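Side-chain contacts in BpsB (PgaB), Poly-beta-1,6-N-acetyl-D-glucosamine N-deacetylase (Bordetella bronchiseptica RB50, PDB 5BU6), which removes acetyl groups from poly-beta-1,6-N-acetyl-D-glucosamine as a family 4 carbohydrate esterase, and is required for biofilm formation in Bordetella bronchiseptica: residues P33-I38 with L262-V267; W49-G54 with A98-P103. The protein carries 5 engineered substitutions. All blocks are in the same frame, centred on the assembly; numbering follows the deposited sequence.

How the contacts relate
Along the chain the pieces come in the order 33-38, 49-54, 98-103 and 262-267, so contact 2 is made and finished within the span that contact 1 brackets. Their centres are about 19 Å apart and their nearest atoms about 7 Å, without touching. Helix 43-52 relates the two: its Leu46 meets Val263 and Tyr265 of strand 261-266, the strand used in contact 1, while its last turn packs on the end of helix 88-100 in contact 2. The helix thus ties a strand of the parallel sheet to an outer helix, and contact 1 sets a surface loop against that same strand.

Contact 1 of 2, residues P33-I38 with L262-V267; sequences PDQFAI and LVDYEV
Gln35 places its terminal amide between the side chains of Leu262 and Asp264, bringing the loop that follows strand 14-20 against strand 261-266 of the parallel sheet, part of the deformed (beta/alpha) barrel of polysaccharide deacetylases. The more extensive packing is at Leu262, which has 64 Å² buried by the loop against 27 Å² for Asp264. Its side chain crosses that of Gln35 at about a right angle, and both CG and CD2 approach Gln35 NE2, the CD2 methyl of Leu262 at 3.6 Å from that nitrogen. A bend at chi2 (-82°) turns the end of the glutamine to put NE2 between its two neighbours. Asp264 offers mainly its carboxylate: OD2 stands 3.5 Å from Gln35 NE2, over one face of the amide and not in line with an N-H, so the pair is no hydrogen bond; Leu262 CD2 lies on the opposite side of the amide plane. Side chains alternate along the strand: Leu262 and Asp264 start toward the loop, while Val263 starts away from it and packs on Met18 and Leu46. Asp264 also touches His19 and Thr40.

The Leu262 side chain is about 8 Å from a bound nickel ion.

Toward solvent the loop holds itself together. A type II beta turn runs from Gln35 to Ile38, closed by Ile38 N to Gln35 O at 3.2 Å, and exposes Phe36 and Ala37. Overlapping its start, Asp34 makes an Asx turn: Phe36 N donates to Asp34 OD1 over 3.1 Å, meeting that oxygen from above the carboxylate plane.

Contact 2 of 2, residues W49-G54 with A98-P103; sequences WIRVKG and AAFNYP. Engineered in segment 98-103: Ala98 (natural residue Lys), Ala99 (natural residue Lys).
Arg51 and Ile50 meet Phe100 and Tyr102 on the outside of the alpha/beta fold, where the last turn of helix 43-52 packs on the C-terminal end of helix 88-100 and the residues that follow it. A bend at chi3 (-95°) in the otherwise extended arginine chain brings the guanidinium, face on, to the CD2-CE2 side of Phe100, whose CE2 sits 3.6 Å above the guanidinium plane near its centre; the two planes are 42° apart. A water in the guanidinium plane, at its edge, makes a weak 3.4 Å bond to Arg51 NH1 and donates to Phe100 O at 2.9 Å. Nearer the backbone, Tyr102 OH comes within 3.5 Å of Arg51 CB, and Ile50 CG2 lies 4.2 Å from Tyr102 CZ, an apolar contact of side chains running in opposite directions.

In the next shell, Phe47 meets Phe100 edge-to-face and also touches the Tyr102 ring, while Leu80 and Pro57 pack against both Ile50 and Tyr102. Both helices finish in Schellman motifs, with Gly54 and Asn101 at positive phi; the second turns the chain so that Tyr102 follows Phe100 back to the interface, where Phe100 CB sits 3.6 Å above the plane of the Tyr102 ring.

Contact 1 of 2, residues P33-I38 with L262-V267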
ATOM      1  N   PRO A  33     -13.641  -2.594   1.244  1.00 75.19           N
ATOM      2  CA  PRO A  33     -14.711  -1.755   0.687  1.00 72.98           C
ATOM      3  C   PRO A  33     -15.478  -2.458  -0.435  1.00 72.58           C
ATOM      4  O   PRO A  33     -14.911  -3.254  -1.186  1.00 70.63           O
ATOM      5  CB  PRO A  33     -13.959  -0.537   0.145  1.00 70.50           C
ATOM      6  CG  PRO A  33     -12.693  -0.492   0.939  1.00 69.99           C
ATOM      7  CD  PRO A  33     -12.331  -1.919   1.199  1.00 71.76           C
ATOM      8  N   ASP A  34     -16.763  -2.144  -0.538  1.00 74.04           N
ATOM      9  CA  ASP A  34     -17.657  -2.762  -1.513  1.00 74.22           C
ATOM     10  C   ASP A  34     -17.222  -2.538  -2.970  1.00 69.51           C
ATOM     11  O   ASP A  34     -16.911  -1.416  -3.368  1.00 71.96           O
ATOM     12  CB  ASP A  34     -19.068  -2.222  -1.302  1.00 79.01           C
ATOM     13  CG  ASP A  34     -20.072  -2.825  -2.250  1.00 80.50           C
ATOM     14  OD1 ASP A  34     -19.930  -4.019  -2.590  1.00 82.49           O
ATOM     15  OD2 ASP A  34     -21.006  -2.101  -2.649  1.00 85.54           O
ATOM     16  N   GLN A  35     -17.214  -3.608  -3.761  1.00 63.21           N
ATOM     17  CA  GLN A  35     -16.814  -3.525  -5.166  1.00 65.11           C
ATOM     18  C   GLN A  35     -17.969  -3.859  -6.106  1.00 65.15           C
ATOM     19  O   GLN A  35     -17.851  -3.733  -7.324  1.00 61.63           O
ATOM     20  CB  GLN A  35     -15.645  -4.475  -5.449  1.00 74.25           C
ATOM     21  CG  GLN A  35     -14.386  -4.208  -4.649  1.00 81.16           C
ATOM     22  CD  GLN A  35     -13.535  -3.102  -5.241  1.00 86.09           C
ATOM     23  OE1 GLN A  35     -14.050  -2.090  -5.717  1.00 87.74           O
ATOM     24  NE2 GLN A  35     -12.221  -3.294  -5.220  1.00 87.08           N
ATOM     25  N   PHE A  36     -19.077  -4.304  -5.529  1.00 65.83           N
ATOM     26  CA  PHE A  36     -20.214  -4.779  -6.302  1.00 66.72           C
ATOM     27  C   PHE A  36     -20.758  -3.685  -7.220  1.00 70.07           C
ATOM     28  O   PHE A  36     -20.809  -2.516  -6.843  1.00 72.83           O
ATOM     29  CB  PHE A  36     -21.307  -5.291  -5.360  1.00 67.35           C
ATOM     30  CG  PHE A  36     -22.434  -5.965  -6.060  1.00 70.02           C
ATOM     31  CD1 PHE A  36     -22.265  -7.220  -6.618  1.00 71.03           C
ATOM     32  CD2 PHE A  36     -23.669  -5.352  -6.159  1.00 74.06           C
ATOM     33  CE1 PHE A  36     -23.302  -7.849  -7.267  1.00 75.31           C
ATOM     34  CE2 PHE A  36     -24.713  -5.978  -6.807  1.00 78.28           C
ATOM     35  CZ  PHE A  36     -24.530  -7.232  -7.363  1.00 81.34           C
ATOM     36  N   ALA A  37     -21.135  -4.076  -8.434  1.00 79.09           N
ATOM     37  CA  ALA A  37     -21.729  -3.165  -9.419  1.00 86.87           C
ATOM     38  C   ALA A  37     -20.801  -2.009  -9.798  1.00 88.25           C
ATOM     39  O   ALA A  37     -21.256  -0.978 -10.305  1.00 89.98           O
ATOM     40  CB  ALA A  37     -23.067  -2.626  -8.910  1.00 85.29           C
ATOM     41  N   ILE A  38     -19.504  -2.187  -9.546  1.00 82.48           N
ATOM     42  CA  ILE A  38     -18.482  -1.283 -10.065  1.00 79.23           C
ATOM     43  C   ILE A  38     -17.793  -1.925 -11.262  1.00 86.38           C
ATOM     44  O   ILE A  38     -17.287  -3.047 -11.177  1.00 80.03           O
ATOM     45  CB  ILE A  38     -17.426  -0.922  -9.012  1.00 74.45           C
ATOM     46  CG1 ILE A  38     -18.047  -0.074  -7.906  1.00 80.31           C
ATOM     47  CG2 ILE A  38     -16.262  -0.162  -9.654  1.00 62.10           C
ATOM     48  CD1 ILE A  38     -17.033   0.410  -6.898  1.00 83.10           C
ATOM     49  N   LEU A 262     -10.688   2.243  -3.697  1.00 43.38           N
ATOM     50  CA  LEU A 262     -10.067   1.080  -4.288  1.00 47.24           C
ATOM     51  C   LEU A 262     -10.716   0.845  -5.639  1.00 45.91           C
ATOM     52  O   LEU A 262     -11.937   0.865  -5.744  1.00 45.60           O
ATOM     53  CB  LEU A 262     -10.239  -0.123  -3.361  1.00 64.62           C
ATOM     54  CG  LEU A 262      -9.560  -1.444  -3.711  1.00 70.06           C
ATOM     55  CD1 LEU A 262      -8.062  -1.262  -3.827  1.00 65.23           C
ATOM     56  CD2 LEU A 262      -9.900  -2.480  -2.653  1.00 73.64           C
ATOM     57  N   VAL A 263      -9.925   0.662  -6.688  1.00 39.68           N
ATOM     58  CA  VAL A 263     -10.533   0.313  -7.972  1.00 42.03           C
ATOM     59  C   VAL A 263      -9.766  -0.826  -8.665  1.00 44.32           C
ATOM     60  O   VAL A 263      -8.552  -0.894  -8.602  1.00 38.44           O
ATOM     61  CB  VAL A 263     -10.626   1.545  -8.902  1.00 54.94           C
ATOM     62  CG1 VAL A 263      -9.263   1.978  -9.364  1.00 54.35           C
ATOM     63  CG2 VAL A 263     -11.518   1.250 -10.091  1.00 53.47           C
ATOM     64  N   ASP A 264     -10.490  -1.733  -9.310  1.00 51.61           N
ATOM     65  CA  ASP A 264      -9.864  -2.853 -10.007  1.00 56.02           C
ATOM     66  C   ASP A 264      -9.640  -2.529 -11.478  1.00 49.39           C
ATOM     67  O   ASP A 264     -10.441  -1.824 -12.085  1.00 54.30           O
ATOM     68  CB  ASP A 264     -10.729  -4.112  -9.888  1.00 68.78           C
ATOM     69  CG  ASP A 264     -10.774  -4.660  -8.475  1.00 77.54           C
ATOM     70  OD1 ASP A 264      -9.775  -4.511  -7.738  1.00 71.37           O
ATOM     71  OD2 ASP A 264     -11.811  -5.246  -8.103  1.00 86.88           O
ATOM     72  N   TYR A 265      -8.557  -3.041 -12.053  1.00 43.29           N
ATOM     73  CA  TYR A 265      -8.344  -2.897 -13.490  1.00 45.69           C
ATOM     74  C   TYR A 265      -7.881  -4.202 -14.147  1.00 43.71           C
ATOM     75  O   TYR A 265      -7.479  -5.147 -13.472  1.00 46.14           O
ATOM     76  CB  TYR A 265      -7.325  -1.796 -13.772  1.00 44.18           C
ATOM     77  CG  TYR A 265      -5.927  -2.121 -13.296  1.00 41.49           C
ATOM     78  CD1 TYR A 265      -5.009  -2.761 -14.129  1.00 53.46           C
ATOM     79  CD2 TYR A 265      -5.528  -1.817 -12.002  1.00 38.92           C
ATOM     80  CE1 TYR A 265      -3.730  -3.069 -13.676  1.00 47.23           C
ATOM     81  CE2 TYR A 265      -4.258  -2.110 -11.550  1.00 48.02           C
ATOM     82  CZ  TYR A 265      -3.364  -2.742 -12.387  1.00 46.61           C
ATOM     83  OH  TYR A 265      -2.104  -3.020 -11.910  1.00 42.63           O
ATOM     84  N   GLU A 266      -7.923  -4.212 -15.473  1.00 48.62           N
ATOM     85  CA  GLU A 266      -7.388  -5.282 -16.301  1.00 58.88           C
ATOM     86  C   GLU A 266      -6.212  -4.766 -17.119  1.00 62.60           C
ATOM     87  O   GLU A 266      -6.200  -3.611 -17.535  1.00 62.88           O
ATOM     88  CB  GLU A 266      -8.456  -5.824 -17.250  1.00 71.10           C
ATOM     89  CG  GLU A 266      -9.472  -6.746 -16.616  1.00 85.56           C
ATOM     90  CD  GLU A 266      -9.720  -7.996 -17.455  1.00 99.42           C
ATOM     91  OE1 GLU A 266     -10.864  -8.188 -17.931  1.00102.23           O
ATOM     92  OE2 GLU A 266      -8.765  -8.786 -17.636  1.00103.79           O
ATOM     93  N   VAL A 267      -5.229  -5.622 -17.362  1.00 59.49           N
ATOM     94  CA  VAL A 267      -4.138  -5.273 -18.258  1.00 64.09           C
ATOM     95  C   VAL A 267      -4.329  -5.999 -19.573  1.00 76.95           C
ATOM     96  O   VAL A 267      -5.146  -6.914 -19.664  1.00 86.13           O
ATOM     97  CB  VAL A 267      -2.766  -5.623 -17.658  1.00 67.41           C
ATOM     98  CG1 VAL A 267      -2.527  -4.819 -16.396  1.00 63.90           C
ATOM     99  CG2 VAL A 267      -2.678  -7.109 -17.361  1.00 72.90           C
TER

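Contact 2 of 2, residues W49-G54 with A98-P103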
ATOM      1  N   TRP A  49      -9.427   8.168 -18.532  1.00 44.81           N
ATOM      2  CA  TRP A  49     -10.507   8.762 -17.728  1.00 45.60           C
ATOM      3  C   TRP A  49      -9.946   9.863 -16.831  1.00 41.64           C
ATOM      4  O   TRP A  49     -10.499  10.963 -16.757  1.00 50.70           O
ATOM      5  CB  TRP A  49     -11.201   7.695 -16.871  1.00 63.93           C
ATOM      6  CG  TRP A  49     -12.204   8.214 -15.842  1.00 84.82           C
ATOM      7  CD1 TRP A  49     -13.452   8.714 -16.093  1.00 94.64           C
ATOM      8  CD2 TRP A  49     -12.049   8.236 -14.410  1.00 79.46           C
ATOM      9  NE1 TRP A  49     -14.074   9.060 -14.913  1.00 93.69           N
ATOM     10  CE2 TRP A  49     -13.236   8.775 -13.867  1.00 84.40           C
ATOM     11  CE3 TRP A  49     -11.022   7.857 -13.537  1.00 77.16           C
ATOM     12  CZ2 TRP A  49     -13.423   8.947 -12.495  1.00 79.12           C
ATOM     13  CZ3 TRP A  49     -11.210   8.028 -12.172  1.00 75.12           C
ATOM     14  CH2 TRP A  49     -12.403   8.572 -11.669  1.00 77.33           C
ATOM     15  N   ILE A  50      -8.839   9.549 -16.170  1.00 41.90           N
ATOM     16  CA  ILE A  50      -8.179  10.496 -15.271  1.00 40.55           C
ATOM     17  C   ILE A  50      -7.906  11.793 -16.024  1.00 40.98           C
ATOM     18  O   ILE A  50      -8.290  12.865 -15.580  1.00 40.96           O
ATOM     19  CB  ILE A  50      -6.876   9.916 -14.706  1.00 42.47           C
ATOM     20  CG1 ILE A  50      -7.194   8.776 -13.730  1.00 44.96           C
ATOM     21  CG2 ILE A  50      -6.040  11.000 -14.018  1.00 43.71           C
ATOM     22  CD1 ILE A  50      -5.997   8.059 -13.216  1.00 45.37           C
ATOM     23  N   ARG A  51      -7.276  11.661 -17.186  1.00 39.29           N
ATOM     24  CA  ARG A  51      -6.942  12.794 -18.030  1.00 39.32           C
ATOM     25  C   ARG A  51      -8.163  13.602 -18.450  1.00 44.41           C
ATOM     26  O   ARG A  51      -8.217  14.808 -18.216  1.00 42.24           O
ATOM     27  CB  ARG A  51      -6.192  12.310 -19.269  1.00 43.05           C
ATOM     28  CG  ARG A  51      -5.645  13.423 -20.127  1.00 55.02           C
ATOM     29  CD  ARG A  51      -5.102  12.888 -21.443  1.00 60.28           C
ATOM     30  NE  ARG A  51      -3.667  12.639 -21.390  1.00 69.98           N
ATOM     31  CZ  ARG A  51      -2.971  12.102 -22.388  1.00 79.63           C
ATOM     32  NH1 ARG A  51      -1.663  11.912 -22.263  1.00 87.98           N
ATOM     33  NH2 ARG A  51      -3.585  11.751 -23.510  1.00 74.97           N
ATOM     34  N   VAL A  52      -9.145  12.941 -19.068  1.00 41.43           N
ATOM     35  CA  VAL A  52     -10.281  13.646 -19.641  1.00 44.07           C
ATOM     36  C   VAL A  52     -11.164  14.315 -18.580  1.00 43.31           C
ATOM     37  O   VAL A  52     -11.765  15.347 -18.855  1.00 45.18           O
ATOM     38  CB  VAL A  52     -11.156  12.694 -20.527  1.00 48.70           C
ATOM     39  CG1 VAL A  52     -11.962  11.728 -19.684  1.00 55.29           C
ATOM     40  CG2 VAL A  52     -12.069  13.493 -21.411  1.00 51.84           C
ATOM     41  N   LYS A  53     -11.225  13.750 -17.371  1.00 42.34           N
ATOM     42  CA  LYS A  53     -12.041  14.331 -16.294  1.00 46.75           C
ATOM     43  C   LYS A  53     -11.311  15.488 -15.609  1.00 52.02           C
ATOM     44  O   LYS A  53     -11.834  16.115 -14.697  1.00 53.30           O
ATOM     45  CB  LYS A  53     -12.410  13.274 -15.248  1.00 43.21           C
ATOM     46  CG  LYS A  53     -13.347  12.177 -15.753  1.00 46.29           C
ATOM     47  CD  LYS A  53     -14.737  12.685 -15.980  1.00 50.28           C
ATOM     48  CE  LYS A  53     -15.640  11.576 -16.510  1.00 49.91           C
ATOM     49  NZ  LYS A  53     -16.956  12.111 -16.889  1.00 48.69           N
ATOM     50  N   GLY A  54     -10.090  15.752 -16.042  1.00 48.35           N
ATOM     51  CA  GLY A  54      -9.342  16.872 -15.516  1.00 43.15           C
ATOM     52  C   GLY A  54      -8.601  16.619 -14.216  1.00 45.44           C
ATOM     53  O   GLY A  54      -8.200  17.584 -13.558  1.00 42.82           O
ATOM     54  N   ALA A  98       5.090   6.584 -17.236  1.00 40.34           N
ATOM     55  CA  ALA A  98       6.042   7.376 -18.013  1.00 43.60           C
ATOM     56  C   ALA A  98       5.373   8.082 -19.186  1.00 45.90           C
ATOM     57  O   ALA A  98       5.613   9.265 -19.427  1.00 43.42           O
ATOM     58  CB  ALA A  98       7.179   6.496 -18.504  1.00 38.53           C
ATOM     59  N   ALA A  99       4.535   7.355 -19.918  1.00 39.81           N
ATOM     60  CA  ALA A  99       3.888   7.894 -21.103  1.00 43.06           C
ATOM     61  C   ALA A  99       2.930   9.042 -20.779  1.00 42.35           C
ATOM     62  O   ALA A  99       2.828   9.990 -21.542  1.00 43.06           O
ATOM     63  CB  ALA A  99       3.149   6.786 -21.845  1.00 45.14           C
ATOM     64  N   PHE A 100       2.231   8.951 -19.653  1.00 42.34           N
ATOM     65  CA  PHE A 100       1.309  10.012 -19.240  1.00 42.14           C
ATOM     66  C   PHE A 100       1.992  11.050 -18.349  1.00 47.76           C
ATOM     67  O   PHE A 100       1.403  12.082 -18.034  1.00 41.04           O
ATOM     68  CB  PHE A 100       0.112   9.413 -18.492  1.00 38.22           C
ATOM     69  CG  PHE A 100      -0.936   8.814 -19.395  1.00 42.11           C
ATOM     70  CD1 PHE A 100      -0.764   7.550 -19.939  1.00 42.00           C
ATOM     71  CD2 PHE A 100      -2.105   9.512 -19.680  1.00 46.18           C
ATOM     72  CE1 PHE A 100      -1.736   6.999 -20.785  1.00 43.62           C
ATOM     73  CE2 PHE A 100      -3.080   8.962 -20.513  1.00 50.10           C
ATOM     74  CZ  PHE A 100      -2.891   7.703 -21.060  1.00 49.14           C
ATOM     75  N   ASN A 101       3.229  10.751 -17.946  1.00 42.02           N
ATOM     76  CA  ASN A 101       3.988  11.532 -16.974  1.00 46.98           C
ATOM     77  C   ASN A 101       3.260  11.696 -15.645  1.00 40.98           C
ATOM     78  O   ASN A 101       3.243  12.774 -15.067  1.00 41.70           O
ATOM     79  CB  ASN A 101       4.350  12.912 -17.535  1.00 48.32           C
ATOM     80  CG  ASN A 101       5.489  13.556 -16.768  1.00 55.92           C
ATOM     81  OD1 ASN A 101       6.464  12.890 -16.415  1.00 59.94           O
ATOM     82  ND2 ASN A 101       5.359  14.843 -16.476  1.00 52.16           N
ATOM     83  N   TYR A 102       2.658  10.614 -15.164  1.00 33.62           N
ATOM     84  CA  TYR A 102       1.997  10.604 -13.865  1.00 32.96           C
ATOM     85  C   TYR A 102       2.892   9.991 -12.788  1.00 38.26           C
ATOM     86  O   TYR A 102       3.429   8.901 -12.993  1.00 36.42           O
ATOM     87  CB  TYR A 102       0.725   9.785 -13.915  1.00 32.26           C
ATOM     88  CG  TYR A 102      -0.397  10.298 -14.778  1.00 35.68           C
ATOM     89  CD1 TYR A 102      -0.480  11.635 -15.160  1.00 39.72           C
ATOM     90  CD2 TYR A 102      -1.417   9.439 -15.154  1.00 41.64           C
ATOM     91  CE1 TYR A 102      -1.551  12.083 -15.921  1.00 47.06           C
ATOM     92  CE2 TYR A 102      -2.474   9.876 -15.916  1.00 43.99           C
ATOM     93  CZ  TYR A 102      -2.541  11.185 -16.292  1.00 44.19           C
ATOM     94  OH  TYR A 102      -3.630  11.571 -17.040  1.00 44.50           O
ATOM     95  N   PRO A 103       3.019  10.655 -11.628  1.00 32.44           N
ATOM     96  CA  PRO A 103       3.669   9.981 -10.497  1.00 32.16           C
ATOM     97  C   PRO A 103       2.775   8.912  -9.871  1.00 33.59           C
ATOM     98  O   PRO A 103       1.568   8.909 -10.093  1.00 28.19           O
ATOM     99  CB  PRO A 103       3.928  11.118  -9.495  1.00 32.86           C
ATOM    100  CG  PRO A 103       2.916  12.160  -9.836  1.00 36.23           C
ATOM    101  CD  PRO A 103       2.661  12.057 -11.317  1.00 32.80           C
TER
HETATM  102  O   HOH W   1      -0.958  13.302 -19.256  1.00 58.80           O